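Local atomic coordinates of ESAT-6-like protein MAB_3113 (Mycobacterium abscessus, PDB entry 4I0X), a protein that is of unknown function but is a probably secreted WXG100 (ESAT-6-like) protein that pairs with its partner MAB_3112 to form the EsxEF complex. Residues S39-L44 with A56-A61. The protein carries 4 engineered substitutions. Numbering follows the deposited sequence.
Sequences SRAQKL and AAYSQA. Engineered in segment 56-61: Gln60 (natural residue Glu).
Tyr58 reaches across to Ala41 and Gln42, and it illustrates how one long aromatic side chain can span from one helix to the other and still satisfy its own polar end. Its CB points at helix 11-47, and with CG anti to the backbone N (chi1 174°) the ring is extended toward that helix. Tyr58 CD1 is the first ring atom to come near the methyl group of Ala41, lying 4.0 Å from Ala41 CB. One atom further out, Tyr58 CE1 makes the closest apolar approach, 3.5 Å from Ala41 CB, and Tyr58 CZ follows a little farther off; the methyl lies oblique to the ring. The setting is the helical hairpin of the WXG100 fold, in which helices 11-47 and 52-87 run antiparallel and are joined by the turn that holds Trp50, the tryptophan of the WXG motif. Trp50 also packs against Ala41, while Arg40 and Ala57 meet the chain of MAB_3112. At the tip, Tyr58 OH donates a short hydrogen bond of 2.6 Å to Gln42 OE1, which sits at the ring edge, in plane. The donor is tilted slightly from the carbonyl plane, with a C=O...O angle of 150°. Gln42, itself exposed, brings its amide here through a bend at chi2, the two side chains crossing at about a right angle with amide and ring planes 47° apart.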
# COMPACT_ATOMS: atom_id res chain seq x y z
N SER B 39 -1.15 -15.27 -4.19
CA SER B 39 -0.71 -16.64 -4.28
C SER B 39 -1.84 -17.63 -3.91
O SER B 39 -2.03 -18.65 -4.59
CB SER B 39 0.54 -16.82 -3.39
OG SER B 39 0.79 -18.18 -3.09
N ARG B 40 -2.58 -17.34 -2.84
CA ARG B 40 -3.65 -18.25 -2.42
C ARG B 40 -4.86 -18.14 -3.33
O ARG B 40 -5.49 -19.15 -3.66
CB ARG B 40 -4.03 -18.02 -0.96
CG ARG B 40 -2.89 -18.30 -0.04
CD ARG B 40 -3.12 -17.68 1.29
NE ARG B 40 -4.22 -18.35 1.98
CZ ARG B 40 -4.66 -18.00 3.19
NH1 ARG B 40 -4.09 -16.98 3.82
NH2 ARG B 40 -5.67 -18.65 3.73
N ALA B 41 -5.17 -16.93 -3.76
CA ALA B 41 -6.31 -16.73 -4.65
C ALA B 41 -6.06 -17.27 -6.05
O ALA B 41 -6.97 -17.84 -6.67
CB ALA B 41 -6.69 -15.24 -4.70
N GLN B 42 -4.84 -17.12 -6.54
CA GLN B 42 -4.54 -17.55 -7.90
C GLN B 42 -4.60 -19.07 -7.99
O GLN B 42 -4.96 -19.60 -9.04
CB GLN B 42 -3.18 -17.01 -8.39
CG GLN B 42 -3.33 -15.80 -9.33
CD GLN B 42 -2.48 -14.59 -8.93
OE1 GLN B 42 -3.01 -13.57 -8.43
NE2 GLN B 42 -1.16 -14.68 -9.17
N LYS B 43 -4.27 -19.77 -6.91
CA LYS B 43 -4.50 -21.21 -6.90
C LYS B 43 -5.97 -21.50 -7.22
O LYS B 43 -6.27 -22.43 -7.99
CB LYS B 43 -4.11 -21.86 -5.58
CG LYS B 43 -2.60 -21.84 -5.34
CD LYS B 43 -2.20 -22.55 -4.05
CE LYS B 43 -0.71 -22.38 -3.76
NZ LYS B 43 0.17 -23.10 -4.73
N LEU B 44 -6.88 -20.71 -6.66
CA LEU B 44 -8.31 -21.01 -6.84
C LEU B 44 -8.76 -20.77 -8.29
O LEU B 44 -9.59 -21.49 -8.81
CB LEU B 44 -9.16 -20.19 -5.87
CG LEU B 44 -8.83 -20.46 -4.40
CD1 LEU B 44 -9.84 -19.82 -3.46
CD2 LEU B 44 -8.72 -21.96 -4.14
N ALA B 56 -13.79 -12.87 -12.59
CA ALA B 56 -13.83 -11.47 -13.00
C ALA B 56 -13.67 -10.57 -11.76
O ALA B 56 -12.95 -9.59 -11.80
CB ALA B 56 -15.13 -11.16 -13.75
N ALA B 57 -14.33 -10.92 -10.66
CA ALA B 57 -14.28 -10.09 -9.45
C ALA B 57 -12.86 -10.05 -8.91
O ALA B 57 -12.30 -8.97 -8.62
CB ALA B 57 -15.25 -10.63 -8.40
N TYR B 58 -12.24 -11.22 -8.85
CA TYR B 58 -10.87 -11.28 -8.38
C TYR B 58 -9.95 -10.50 -9.30
O TYR B 58 -9.10 -9.72 -8.87
CB TYR B 58 -10.35 -12.71 -8.28
CG TYR B 58 -8.89 -12.69 -7.94
CD1 TYR B 58 -8.48 -12.22 -6.69
CD2 TYR B 58 -7.93 -13.06 -8.86
CE1 TYR B 58 -7.15 -12.16 -6.37
CE2 TYR B 58 -6.59 -13.00 -8.54
CZ TYR B 58 -6.20 -12.54 -7.30
OH TYR B 58 -4.87 -12.47 -6.97
N SER B 59 -10.13 -10.72 -10.59
CA SER B 59 -9.27 -10.13 -11.57
C SER B 59 -9.33 -8.57 -11.44
O SER B 59 -8.32 -7.89 -11.52
CB SER B 59 -9.64 -10.65 -12.96
OG SER B 59 -8.85 -10.05 -13.94
N GLN B 60 -10.53 -8.04 -11.21
CA GLN B 60 -10.73 -6.60 -11.13
C GLN B 60 -10.01 -6.02 -9.93
O GLN B 60 -9.33 -5.02 -10.05
CB GLN B 60 -12.22 -6.28 -11.00
CG GLN B 60 -12.63 -4.95 -11.57
CD GLN B 60 -13.10 -5.06 -13.02
OE1 GLN B 60 -13.85 -5.97 -13.38
NE2 GLN B 60 -12.67 -4.13 -13.85
N ALA B 61 -10.19 -6.65 -8.76
CA ALA B 61 -9.58 -6.18 -7.53
C ALA B 61 -8.07 -6.29 -7.67
O ALA B 61 -7.36 -5.37 -7.32
CB ALA B 61 -10.06 -6.99 -6.37